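Local coordinates for nicotinate-nucleotide--dimethylbenzimidazole phosphoribosyltransferase (PDB 1WX1), which probably catalyses the transfer of the phosphoribosyl group from nicotinate mononucleotide to 5,6-dimethylbenzimidazole, giving alpha-ribazole 5'-phosphate and nicotinate for cobalamin synthesis, at residues Pro42-Gly47 and Gly154-Ala159; Ala54-Val59 and Pro120-Leu125; Glu69-Met74 and Val101-Glu106; Ala142-Ala147 and Tyr237-Glu242; Gly275-Glu280 and Leu292-Asp297. All blocks are in the same frame, centred on the assembly; numbering follows the deposited sequence.

Contact 1 of 5, residues Pro42-Gly47 and Gly154-Ala159; sequences PELGRG and GATLLA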
# COMPACT_ATOMS: atom_id res chain seq x y z
N PRO A 42 2.25 0.80 -19.93
CA PRO A 42 3.13 -0.16 -19.25
C PRO A 42 2.35 -1.36 -18.73
O PRO A 42 1.16 -1.27 -18.42
CB PRO A 42 3.73 0.65 -18.09
CG PRO A 42 3.36 2.08 -18.37
CD PRO A 42 2.05 2.00 -19.10
N GLU A 43 3.04 -2.49 -18.63
CA GLU A 43 2.44 -3.72 -18.13
C GLU A 43 3.45 -4.41 -17.21
O GLU A 43 4.63 -4.51 -17.54
CB GLU A 43 2.06 -4.64 -19.29
CG GLU A 43 1.03 -4.02 -20.24
CD GLU A 43 0.54 -5.00 -21.29
OE1 GLU A 43 -0.04 -6.03 -20.91
OE2 GLU A 43 0.74 -4.73 -22.49
N LEU A 44 2.98 -4.86 -16.06
CA LEU A 44 3.82 -5.55 -15.10
C LEU A 44 3.18 -6.88 -14.74
O LEU A 44 1.97 -7.06 -14.87
CB LEU A 44 4.00 -4.71 -13.83
CG LEU A 44 4.86 -3.45 -13.96
CD1 LEU A 44 4.86 -2.71 -12.62
CD2 LEU A 44 6.29 -3.83 -14.35
N GLY A 45 4.00 -7.81 -14.28
CA GLY A 45 3.47 -9.10 -13.90
C GLY A 45 4.23 -9.66 -12.72
O GLY A 45 4.33 -9.02 -11.66
N ARG A 46 4.77 -10.85 -12.90
CA ARG A 46 5.54 -11.54 -11.87
C ARG A 46 6.68 -10.67 -11.36
O ARG A 46 7.39 -10.03 -12.13
CB ARG A 46 6.13 -12.82 -12.46
CG ARG A 46 6.97 -13.63 -11.49
CD ARG A 46 6.11 -14.32 -10.46
NE ARG A 46 6.83 -15.39 -9.77
CZ ARG A 46 6.34 -16.04 -8.72
NH1 ARG A 46 5.15 -15.73 -8.25
NH2 ARG A 46 7.06 -17.00 -8.14
N GLY A 47 6.86 -10.65 -10.05
CA GLY A 47 7.94 -9.87 -9.48
C GLY A 47 8.91 -10.84 -8.82
O GLY A 47 8.63 -12.04 -8.75
N GLY A 154 11.80 -14.79 -15.36
CA GLY A 154 10.57 -14.05 -15.58
C GLY A 154 10.22 -12.82 -14.75
O GLY A 154 9.12 -12.29 -14.89
N ALA A 155 11.12 -12.36 -13.89
CA ALA A 155 10.81 -11.19 -13.08
C ALA A 155 10.59 -9.96 -13.96
O ALA A 155 11.38 -9.70 -14.87
CB ALA A 155 11.94 -10.93 -12.08
N THR A 156 9.52 -9.21 -13.69
CA THR A 156 9.22 -8.00 -14.45
C THR A 156 9.49 -6.76 -13.60
O THR A 156 9.43 -5.63 -14.07
CB THR A 156 7.77 -7.98 -14.94
OG1 THR A 156 6.88 -7.90 -13.82
CG2 THR A 156 7.46 -9.26 -15.73
N LEU A 157 9.75 -6.99 -12.32
CA LEU A 157 10.12 -5.93 -11.38
C LEU A 157 10.98 -6.65 -10.36
O LEU A 157 10.74 -7.81 -10.03
CB LEU A 157 8.90 -5.26 -10.74
CG LEU A 157 7.81 -5.99 -9.97
CD1 LEU A 157 7.00 -4.96 -9.21
CD2 LEU A 157 6.93 -6.78 -10.92
N LEU A 158 12.00 -5.95 -9.87
CA LEU A 158 12.96 -6.56 -8.96
C LEU A 158 13.19 -5.79 -7.66
O LEU A 158 13.33 -4.57 -7.66
CB LEU A 158 14.28 -6.71 -9.70
CG LEU A 158 15.46 -7.37 -9.01
CD1 LEU A 158 15.14 -8.84 -8.74
CD2 LEU A 158 16.70 -7.24 -9.89
N ALA A 159 13.23 -6.53 -6.56
CA ALA A 159 13.48 -5.94 -5.26
C ALA A 159 14.62 -6.70 -4.61
O ALA A 159 14.94 -7.82 -5.02
CB ALA A 159 12.24 -6.03 -4.39

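Contact 2 of 5, residues Ala54-Val59 and Pro120-Leu125; sequences ADHGVV and PGTANL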
# COMPACT_ATOMS: atom_id res chain seq x y z
N ALA A 54 24.33 -12.37 5.04
CA ALA A 54 25.72 -12.48 5.47
C ALA A 54 25.81 -12.02 6.91
O ALA A 54 24.96 -11.26 7.39
CB ALA A 54 26.62 -11.60 4.58
N ASP A 55 26.84 -12.48 7.61
CA ASP A 55 27.03 -12.10 8.99
C ASP A 55 28.01 -10.95 9.14
O ASP A 55 28.75 -10.63 8.20
CB ASP A 55 27.45 -13.30 9.82
CG ASP A 55 26.25 -14.13 10.24
OD1 ASP A 55 26.18 -15.34 9.90
OD2 ASP A 55 25.36 -13.56 10.91
N HIS A 56 27.99 -10.32 10.31
CA HIS A 56 28.82 -9.15 10.58
C HIS A 56 29.67 -9.28 11.84
O HIS A 56 29.16 -9.62 12.91
CB HIS A 56 27.91 -7.93 10.72
CG HIS A 56 27.08 -7.66 9.50
ND1 HIS A 56 27.38 -6.66 8.60
CD2 HIS A 56 25.97 -8.28 9.02
CE1 HIS A 56 26.50 -6.68 7.61
NE2 HIS A 56 25.63 -7.65 7.85
N GLY A 57 30.96 -9.00 11.72
CA GLY A 57 31.85 -9.08 12.87
C GLY A 57 31.53 -8.00 13.89
O GLY A 57 31.88 -8.14 15.07
N VAL A 58 30.86 -6.94 13.46
CA VAL A 58 30.52 -5.84 14.37
C VAL A 58 29.55 -6.25 15.49
O VAL A 58 29.33 -5.49 16.43
CB VAL A 58 29.96 -4.61 13.58
CG1 VAL A 58 28.53 -4.86 13.16
CG2 VAL A 58 30.09 -3.35 14.43
N VAL A 59 28.98 -7.45 15.40
CA VAL A 59 28.08 -7.90 16.45
C VAL A 59 28.85 -7.98 17.77
O VAL A 59 28.25 -7.97 18.84
CB VAL A 59 27.48 -9.30 16.17
CG1 VAL A 59 26.56 -9.23 14.95
CG2 VAL A 59 28.60 -10.31 15.96
N PRO A 120 33.09 -16.35 5.98
CA PRO A 120 32.13 -16.53 7.08
C PRO A 120 31.92 -15.23 7.85
O PRO A 120 32.43 -15.05 8.95
CB PRO A 120 32.80 -17.61 7.92
CG PRO A 120 34.25 -17.29 7.77
CD PRO A 120 34.37 -17.01 6.28
N GLY A 121 31.16 -14.32 7.25
CA GLY A 121 30.90 -13.04 7.89
C GLY A 121 32.08 -12.10 7.73
O GLY A 121 33.20 -12.51 7.42
N THR A 122 31.83 -10.81 7.94
CA THR A 122 32.88 -9.80 7.82
C THR A 122 33.66 -9.68 9.12
O THR A 122 33.27 -10.23 10.15
CB THR A 122 32.28 -8.42 7.57
OG1 THR A 122 31.30 -8.16 8.58
CG2 THR A 122 31.63 -8.34 6.19
N ALA A 123 34.78 -8.97 9.06
CA ALA A 123 35.58 -8.71 10.24
C ALA A 123 34.82 -7.58 10.95
O ALA A 123 33.88 -7.03 10.37
CB ALA A 123 36.98 -8.23 9.84
N ASN A 124 35.20 -7.26 12.18
CA ASN A 124 34.54 -6.20 12.96
C ASN A 124 34.86 -4.83 12.34
O ASN A 124 35.98 -4.35 12.44
CB ASN A 124 35.05 -6.23 14.40
CG ASN A 124 34.27 -5.31 15.32
OD1 ASN A 124 33.59 -4.39 14.87
ND2 ASN A 124 34.37 -5.56 16.62
N LEU A 125 33.86 -4.21 11.72
CA LEU A 125 34.05 -2.92 11.07
C LEU A 125 34.47 -1.78 12.00
O LEU A 125 34.97 -0.75 11.55
CB LEU A 125 32.78 -2.52 10.30
CG LEU A 125 31.53 -2.17 11.12
CD1 LEU A 125 31.57 -0.69 11.50
CD2 LEU A 125 30.28 -2.45 10.29
O HOH W 1 29.97 -5.75 8.41
O HOH W 2 31.55 -5.80 10.88

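Contact 3 of 5, residues Glu69-Met74 and Val101-Glu106; sequences EVTRQM and VGVVGE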
# COMPACT_ATOMS: atom_id res chain seq x y z
N GLU A 69 23.85 -16.25 15.28
CA GLU A 69 23.30 -17.47 14.72
C GLU A 69 21.95 -17.27 14.03
O GLU A 69 21.57 -18.07 13.18
CB GLU A 69 23.12 -18.54 15.81
CG GLU A 69 22.20 -18.12 16.93
CD GLU A 69 22.19 -19.06 18.12
OE1 GLU A 69 21.95 -20.28 17.93
OE2 GLU A 69 22.41 -18.57 19.24
N VAL A 70 21.23 -16.22 14.41
CA VAL A 70 19.91 -15.95 13.84
C VAL A 70 19.94 -15.72 12.33
O VAL A 70 18.97 -16.04 11.63
CB VAL A 70 19.26 -14.73 14.54
CG1 VAL A 70 17.96 -14.35 13.83
CG2 VAL A 70 18.95 -15.09 16.00
N THR A 71 21.04 -15.19 11.80
CA THR A 71 21.13 -14.97 10.36
C THR A 71 20.96 -16.30 9.62
O THR A 71 20.11 -16.43 8.73
CB THR A 71 22.49 -14.36 9.96
OG1 THR A 71 22.69 -13.14 10.68
CG2 THR A 71 22.54 -14.08 8.47
N ARG A 72 21.77 -17.28 9.99
CA ARG A 72 21.69 -18.59 9.36
C ARG A 72 20.33 -19.26 9.59
O ARG A 72 19.76 -19.86 8.68
CB ARG A 72 22.80 -19.50 9.88
CG ARG A 72 22.72 -20.91 9.33
CD ARG A 72 23.93 -21.76 9.71
NE ARG A 72 23.76 -23.12 9.22
CZ ARG A 72 22.95 -24.02 9.78
NH1 ARG A 72 22.24 -23.70 10.85
NH2 ARG A 72 22.81 -25.21 9.23
N GLN A 73 19.82 -19.16 10.81
CA GLN A 73 18.53 -19.75 11.14
C GLN A 73 17.42 -19.11 10.32
O GLN A 73 16.50 -19.78 9.87
CB GLN A 73 18.25 -19.60 12.63
CG GLN A 73 19.33 -20.21 13.51
CD GLN A 73 19.10 -19.91 14.98
OE1 GLN A 73 18.55 -18.87 15.33
NE2 GLN A 73 19.53 -20.82 15.84
N MET A 74 17.51 -17.80 10.10
CA MET A 74 16.50 -17.11 9.32
C MET A 74 16.59 -17.50 7.85
O MET A 74 15.57 -17.57 7.17
CB MET A 74 16.60 -15.59 9.49
CG MET A 74 15.97 -15.10 10.79
SD MET A 74 14.20 -15.52 10.89
CE MET A 74 13.56 -14.59 9.48
N VAL A 101 26.09 -14.82 0.74
CA VAL A 101 27.40 -14.30 0.35
C VAL A 101 28.32 -14.24 1.56
O VAL A 101 29.48 -13.87 1.42
CB VAL A 101 27.32 -12.87 -0.27
CG1 VAL A 101 26.86 -12.95 -1.72
CG2 VAL A 101 26.40 -11.97 0.56
N GLY A 102 27.82 -14.61 2.74
CA GLY A 102 28.68 -14.56 3.91
C GLY A 102 28.11 -14.97 5.25
O GLY A 102 28.49 -14.42 6.29
N VAL A 103 27.20 -15.94 5.25
CA VAL A 103 26.61 -16.41 6.49
C VAL A 103 27.58 -17.36 7.19
O VAL A 103 28.28 -18.13 6.53
CB VAL A 103 25.28 -17.16 6.21
CG1 VAL A 103 24.79 -17.82 7.49
CG2 VAL A 103 24.22 -16.17 5.68
N VAL A 104 27.63 -17.31 8.52
CA VAL A 104 28.50 -18.24 9.25
C VAL A 104 27.78 -19.59 9.29
O VAL A 104 26.60 -19.66 9.63
CB VAL A 104 28.74 -17.76 10.71
CG1 VAL A 104 29.42 -18.85 11.52
CG2 VAL A 104 29.62 -16.51 10.70
N GLY A 105 28.49 -20.66 8.94
CA GLY A 105 27.87 -21.98 8.97
C GLY A 105 27.46 -22.48 7.60
O GLY A 105 27.36 -21.71 6.65
N GLU A 106 27.21 -23.78 7.49
CA GLU A 106 26.84 -24.37 6.21
C GLU A 106 25.34 -24.39 5.95
O GLU A 106 24.53 -24.44 6.88
CB GLU A 106 27.37 -25.80 6.11
CG GLU A 106 28.85 -25.93 6.41
CD GLU A 106 29.37 -27.33 6.14
OE1 GLU A 106 28.61 -28.30 6.39
OE2 GLU A 106 30.53 -27.46 5.70

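Contact 4 of 5, residues Ala142-Ala147 and Tyr237-Glu242; sequences AGREAA and YLEGYE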
# COMPACT_ATOMS: atom_id res chain seq x y z
N ALA A 142 28.15 -11.86 -7.03
CA ALA A 142 27.19 -12.87 -6.59
C ALA A 142 25.80 -12.25 -6.65
O ALA A 142 24.81 -12.92 -6.96
CB ALA A 142 27.51 -13.33 -5.16
N GLY A 143 25.73 -10.95 -6.34
CA GLY A 143 24.46 -10.24 -6.38
C GLY A 143 23.95 -10.15 -7.82
O GLY A 143 22.77 -10.37 -8.08
N ARG A 144 24.84 -9.83 -8.76
CA ARG A 144 24.45 -9.76 -10.17
C ARG A 144 23.93 -11.13 -10.63
O ARG A 144 22.92 -11.22 -11.31
CB ARG A 144 25.65 -9.39 -11.05
CG ARG A 144 26.03 -7.91 -11.05
CD ARG A 144 27.25 -7.71 -11.94
NE ARG A 144 27.56 -6.31 -12.21
CZ ARG A 144 26.88 -5.55 -13.06
NH1 ARG A 144 25.84 -6.04 -13.74
NH2 ARG A 144 27.25 -4.29 -13.25
N GLU A 145 24.65 -12.19 -10.25
CA GLU A 145 24.27 -13.55 -10.64
C GLU A 145 22.87 -13.92 -10.17
O GLU A 145 22.07 -14.47 -10.95
CB GLU A 145 25.27 -14.56 -10.07
CG GLU A 145 25.15 -15.96 -10.69
CD GLU A 145 26.04 -16.99 -10.02
OE1 GLU A 145 27.02 -16.61 -9.36
OE2 GLU A 145 25.76 -18.20 -10.18
N ALA A 146 22.57 -13.64 -8.91
CA ALA A 146 21.26 -13.95 -8.36
C ALA A 146 20.16 -13.15 -9.05
O ALA A 146 19.09 -13.69 -9.35
CB ALA A 146 21.25 -13.69 -6.85
N ALA A 147 20.42 -11.88 -9.33
CA ALA A 147 19.43 -11.04 -10.00
C ALA A 147 19.19 -11.54 -11.43
O ALA A 147 18.05 -11.57 -11.89
CB ALA A 147 19.91 -9.58 -10.04
N TYR A 237 20.86 -4.68 -7.75
CA TYR A 237 20.28 -3.51 -8.41
C TYR A 237 21.00 -3.13 -9.71
O TYR A 237 20.36 -2.71 -10.67
CB TYR A 237 20.24 -2.32 -7.44
CG TYR A 237 19.14 -2.44 -6.39
CD1 TYR A 237 19.44 -2.36 -5.03
CD2 TYR A 237 17.81 -2.64 -6.75
CE1 TYR A 237 18.45 -2.48 -4.06
CE2 TYR A 237 16.81 -2.76 -5.79
CZ TYR A 237 17.14 -2.68 -4.44
OH TYR A 237 16.16 -2.84 -3.49
N LEU A 238 22.32 -3.28 -9.74
CA LEU A 238 23.07 -2.95 -10.95
C LEU A 238 22.63 -3.85 -12.10
O LEU A 238 22.50 -3.41 -13.25
CB LEU A 238 24.58 -3.13 -10.71
CG LEU A 238 25.26 -2.08 -9.83
CD1 LEU A 238 26.71 -2.48 -9.58
CD2 LEU A 238 25.18 -0.71 -10.52
N GLU A 239 22.39 -5.12 -11.79
CA GLU A 239 21.96 -6.10 -12.79
C GLU A 239 20.53 -5.80 -13.25
O GLU A 239 20.22 -5.88 -14.44
CB GLU A 239 22.04 -7.51 -12.21
CG GLU A 239 21.76 -8.63 -13.22
CD GLU A 239 22.84 -8.76 -14.29
OE1 GLU A 239 23.99 -8.35 -14.03
OE2 GLU A 239 22.54 -9.29 -15.38
N GLY A 240 19.67 -5.47 -12.29
CA GLY A 240 18.29 -5.15 -12.63
C GLY A 240 18.25 -3.89 -13.47
O GLY A 240 17.48 -3.78 -14.42
N TYR A 241 19.09 -2.92 -13.11
CA TYR A 241 19.19 -1.65 -13.83
C TYR A 241 19.55 -1.89 -15.29
O TYR A 241 18.89 -1.37 -16.20
CB TYR A 241 20.26 -0.78 -13.16
CG TYR A 241 20.67 0.45 -13.95
CD1 TYR A 241 19.73 1.38 -14.38
CD2 TYR A 241 22.02 0.69 -14.23
CE1 TYR A 241 20.12 2.53 -15.08
CE2 TYR A 241 22.41 1.84 -14.92
CZ TYR A 241 21.46 2.75 -15.34
OH TYR A 241 21.86 3.88 -16.01
N GLU A 242 20.58 -2.69 -15.52
CA GLU A 242 21.03 -2.99 -16.87
C GLU A 242 20.00 -3.81 -17.66
O GLU A 242 19.95 -3.72 -18.88
CB GLU A 242 22.38 -3.71 -16.80
CG GLU A 242 23.52 -2.75 -16.52
CD GLU A 242 24.73 -3.43 -15.91
OE1 GLU A 242 24.98 -4.61 -16.20
OE2 GLU A 242 25.46 -2.77 -15.13

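Contact 5 of 5, residues Gly275-Glu280 and Leu292-Asp297; sequences GHLSRE and LRPLLD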
# COMPACT_ATOMS: atom_id res chain seq x y z
N GLY A 275 9.81 1.49 -1.93
CA GLY A 275 8.69 0.69 -1.48
C GLY A 275 8.01 1.24 -0.24
O GLY A 275 6.78 1.37 -0.20
N HIS A 276 8.79 1.57 0.78
CA HIS A 276 8.22 2.10 2.01
C HIS A 276 9.23 2.93 2.79
O HIS A 276 10.37 3.12 2.36
CB HIS A 276 7.73 0.96 2.92
CG HIS A 276 8.84 0.19 3.57
ND1 HIS A 276 8.80 -0.17 4.90
CD2 HIS A 276 10.01 -0.28 3.08
CE1 HIS A 276 9.90 -0.84 5.20
NE2 HIS A 276 10.65 -0.92 4.11
N LEU A 277 8.78 3.44 3.93
CA LEU A 277 9.64 4.22 4.81
C LEU A 277 9.77 3.41 6.09
O LEU A 277 8.80 3.20 6.81
CB LEU A 277 9.01 5.58 5.13
CG LEU A 277 9.85 6.45 6.08
CD1 LEU A 277 11.21 6.73 5.47
CD2 LEU A 277 9.11 7.75 6.38
N SER A 278 10.99 2.94 6.35
CA SER A 278 11.28 2.14 7.53
C SER A 278 11.26 3.03 8.77
O SER A 278 11.35 4.25 8.66
CB SER A 278 12.66 1.49 7.40
OG SER A 278 13.03 0.85 8.61
N ARG A 279 11.14 2.41 9.94
CA ARG A 279 11.15 3.14 11.20
C ARG A 279 12.59 3.56 11.49
O ARG A 279 12.83 4.46 12.29
CB ARG A 279 10.64 2.24 12.33
CG ARG A 279 10.49 2.91 13.68
CD ARG A 279 10.20 1.86 14.75
NE ARG A 279 9.15 0.95 14.32
CZ ARG A 279 8.98 -0.28 14.79
NH1 ARG A 279 9.80 -0.75 15.72
NH2 ARG A 279 8.01 -1.05 14.32
N GLU A 280 13.55 2.91 10.83
CA GLU A 280 14.95 3.25 11.02
C GLU A 280 15.16 4.71 10.64
O GLU A 280 14.90 5.11 9.51
CB GLU A 280 15.85 2.36 10.15
CG GLU A 280 16.17 1.02 10.79
CD GLU A 280 17.21 1.15 11.90
OE1 GLU A 280 17.29 0.24 12.75
OE2 GLU A 280 17.94 2.15 11.91
N LEU A 292 13.55 10.27 -3.54
CA LEU A 292 12.43 9.36 -3.73
C LEU A 292 11.38 9.46 -2.64
O LEU A 292 11.70 9.64 -1.46
CB LEU A 292 12.95 7.92 -3.80
CG LEU A 292 13.97 7.63 -4.90
CD1 LEU A 292 14.53 6.22 -4.72
CD2 LEU A 292 13.31 7.78 -6.26
N ARG A 293 10.12 9.33 -3.04
CA ARG A 293 9.00 9.37 -2.10
C ARG A 293 8.55 7.94 -1.82
O ARG A 293 8.26 7.18 -2.74
CB ARG A 293 7.83 10.16 -2.69
CG ARG A 293 6.59 10.19 -1.81
CD ARG A 293 5.45 10.90 -2.52
NE ARG A 293 4.26 11.04 -1.68
CZ ARG A 293 3.58 10.02 -1.15
NH1 ARG A 293 3.98 8.77 -1.35
NH2 ARG A 293 2.50 10.27 -0.41
N PRO A 294 8.47 7.57 -0.53
CA PRO A 294 8.05 6.22 -0.11
C PRO A 294 6.57 5.97 -0.45
O PRO A 294 5.72 6.82 -0.20
CB PRO A 294 8.28 6.23 1.40
CG PRO A 294 9.26 7.36 1.62
CD PRO A 294 8.83 8.39 0.63
N LEU A 295 6.28 4.81 -1.02
CA LEU A 295 4.91 4.47 -1.37
C LEU A 295 4.08 4.09 -0.15
O LEU A 295 2.91 4.45 -0.04
CB LEU A 295 4.89 3.32 -2.37
CG LEU A 295 5.29 3.67 -3.80
CD1 LEU A 295 5.42 2.41 -4.63
CD2 LEU A 295 4.25 4.61 -4.39
N LEU A 296 4.70 3.34 0.76
CA LEU A 296 4.04 2.89 1.97
C LEU A 296 4.71 3.42 3.23
O LEU A 296 5.91 3.69 3.24
CB LEU A 296 4.06 1.36 2.04
CG LEU A 296 3.37 0.58 0.92
CD1 LEU A 296 3.76 -0.90 1.00
CD2 LEU A 296 1.87 0.76 1.03
N ASP A 297 3.93 3.56 4.29
CA ASP A 297 4.44 3.99 5.59
C ASP A 297 3.63 3.22 6.62
O ASP A 297 2.59 3.70 7.09
CB ASP A 297 4.25 5.49 5.80
CG ASP A 297 5.02 6.00 7.00
OD1 ASP A 297 5.28 5.19 7.92
OD2 ASP A 297 5.36 7.20 7.04
O HOH W 3 7.25 3.95 8.75

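Contact 1 of 5, residues Pro42-Gly47 and Gly154-Ala159
The flat carbonyl group of Arg46 is met by two donors of Thr156. The hydroxyl stands above its plane, 42° out of it, with Thr156 OG1 2.8 Å from Arg46 O. The backbone donor comes at the oxygen end, almost in line with the C=O bond, with Thr156 N 2.8 Å from Arg46 O. Two bonds thus grip one oxygen. The same hydroxyl also accepts from the backbone of Gly45, with Gly45 N 2.9 Å from Thr156 OG1 and the bond fairly straight at 160°. A chi1 of 66° places OG1 between its own backbone N and carbonyl carbon, where it can face both groups; a threonine suits the place because its one hydroxyl donates a hydrogen bond to Arg46 O and accepts one from Gly45 N. Apolar branches pack around these bonds. Leu44 slants across Thr156 and brings CD2 3.6 Å from Thr156 O, while Leu157 CD2 reaches Gly45 O at 3.5 Å. Gly47 fits because a side chain there would press on Leu157 CD2, and Gly154, with positive phi, ends the preceding helix in a Schellman motif. The tip of Arg46 leads off to a salt bridge with Asp93, and Leu157 packs on Met312 and Leu315 of helix 306-321. The two segments run into strands 47-54 and 157-163, so the contact lies where neighbouring strands enter the six-stranded parallel sheet, whose 3-2-1-4-5-6 order is that of a Rossmann-like fold.

Contact 2 of 5, residues Ala54-Val59 and Pro120-Leu125
From Asp55 and Gly121 to Val58 and Leu125 the two backbones run nearly the same way, 23° apart, and close to 3.9 Å between Gly57 CA and Asn124 CA. Both are loops beyond the C-terminal ends of two strands, 47-54 and 113-115, of a Rossmann-like parallel sheet. Asp55 O takes the backbone N-H of Thr122, with Thr122 N 3.1 Å from Asp55 O and lying above the carbonyl plane. The Thr122 side chain runs beside that of His56, pointing the same way; chi1 of 53° turns its hydroxyl to the Gly57 backbone, whose N donates to Thr122 OG1 at 3.3 Å. One water then joins Thr122 OG1 to His56 ND1, 2.8 Å from each, while NE2 at the far side of the imidazole bonds to Glu229. A valine in place of Thr122 would probably leave Gly57 N without this acceptor and the water beside His56 without one of its two partners. Gly57 must lack a side chain, since a CB would run into the Thr122-Asn124 backbone; Gly121 suits its positive phi. Asn124 lays its amide across Val58, but its polar ends serve Glu61 and the N of Ala126. A second water accepts from Leu125 N, donates to Ala123 O and takes a weak bond from Val58 N, so it spans the two loops. Beyond it, Val58 CG2 rests 3.8 Å from Leu125 CG.

Contact 3 of 5, residues Glu69-Met74 and Val101-Glu106
Arg72 reaches Glu106 on an almost fully extended chain: CG lies anti to the backbone N (chi1 176°), the chain stays straight as far as NE, and chi4 of -75° then swings the guanidinium round to meet the carbonyl of Glu106. NE and NH2 both donate to that one oxygen, side-on, with Arg72 NE 2.8 Å and Arg72 NH2 3.0 Å from Glu106 O. The oxygen lies close to the guanidinium plane; NH2 stands nearly in line with the C=O bond, though its own N-H is bent at 138°, while NE comes in at a tilt. Two bonds of this kind fix the rotation of the guanidinium, and arginine suits the task because it alone offers such a pair on so long an arm. Lower down, the methylenes pack: Arg72 CB touches Val103 CG1 at 3.5 Å, the two side chains crossing at about a right angle, and Arg72 CD passes 3.4 Å from Val104 O. The first turn of helix 70-79 is thereby laid against the loop that follows strand 94-100 of the parallel sheet. Gly105 has a positive phi at which a CB would be jammed against Val104 O, and it would also strike Arg72 CD. Beside the arginine, Thr71 CG2 meets Val103 CG2 at 3.9 Å, leaving the Thr71 hydroxyl for Asp55 OD2 and the N of Ile165. On the same helix, Gln73 OE1 accepts from the N of Ser333 of the second subunit.

Contact 4 of 5, residues Ala142-Ala147 and Tyr237-Glu242
Charge comes first: Arg144 meets Glu239 and Glu242 in a salt-bridge network. It grips Glu242 end-on, one nitrogen to each oxygen, with Arg144 NH1 3.0 Å from Glu242 OE1 and Arg144 NH2 3.0 Å from Glu242 OE2. The second bond is nearly straight at 170° and meets OE2 on its syn side. NH1 also donates to Glu239 OE1, 3.0 Å from Arg144 NH1, on the anti side of a carboxylate turned 82° from the guanidinium. The other oxygen of Glu239 pairs with Arg148, so this carboxylate joins two arginines of one helix. A bend at chi2 folds Glu239 back to bring OE1 beside the Arg144 chain. Were Arg144 replaced by an alanine, Glu242 would probably lose its partner across these helices and Glu239 one of its two arginines.

Van der Waals packing does the rest. Leu238 CB lies over one face of the Arg144 guanidinium, 3.9 Å from Arg144 NH2, and Ala147 CB touches Glu239 CB at 3.7 Å; a side chain as small as alanine lets the axes approach to 8.1 Å, crossing at -47°.

Around this pair, Leu158 of strand 157-163 packs on both Ala147 and Gly240, Ala142 and Ala146 lie on Leu99 of strand 94-100, Tyr237 covers strand 247-249, and Leu238 faces Ala261 and Met264 of helix 252-264, so both helices 133-152 and 228-242 cover the sheet side that carries Leu158.

Contact 5 of 5, residues Gly275-Glu280 and Leu292-Asp297
Leu277 meets the ring of Pro294 at its first carbon: Leu277 CB is 3.9 Å from Pro294 CB and equally near Pro294 CG, and the compact apolar ring of proline suits this spot. From there CG, anti to the backbone N (chi1 178°), carries the chain alongside Asp297, and the branch CD2 ends 3.8 Å from Asp297 OD2. His283 and Arg284 of helix 281-290 also pack on this leucine. The backbone of Leu277 is tied too. Leu277 N donates to Leu296 O at 3.0 Å, and Leu296 N donates to Gly275 O at 3.0 Å. With His276 CA 4.3 Å from Leu296 CA, the two bonds make a single beta bridge that joins the loop after strand 272-274 to the one after helix 281-290, so that the chain segments on either side of that helix are joined. A water lies between Leu277 O and Asp297 OD1, bonded to both. Leu295 CB also packs against Gly275 O, at 3.5 Å. His276 CB sits by Leu296 CB, while its ring turns off toward Asp250 and Leu300, about 9 Å from the side chain of Glu304, the predicted proton acceptor. Further on, Ser278 OG accepts from Glu280 N, forming an ST turn. Arg279 forms a salt bridge with Asp299 and a hydrogen bond to the carbonyl O of Arg21 of the second subunit, whose Leu296 packs on Leu296 here.

Overall arrangement
Contacts 2 and 3 are neighbours, their centres 11 Å apart, and share Asp55: its OD2 lies 2.7 Å from Thr71 OG1 and its OD1 2.8 Å from Val104 N. Contact 1 stands on the opposite side of the chain's centre from contact 2, 33 Å between centres, yet touches contact 4 through Leu158. Contact 4 reaches contact 3 in turn, with Val101 CG1 3.5 Å from Ala142 CB. Contact 5 touches none of the others. The predicted proton acceptor Glu304 is about 10 Å from the Thr71 side chain in contact 3 and about 9 Å from that of His276 in contact 5. The Asn124 side chain of contact 2 is about 8 Å from a bound sodium ion. Contacts 3 and 5 both meet the second subunit.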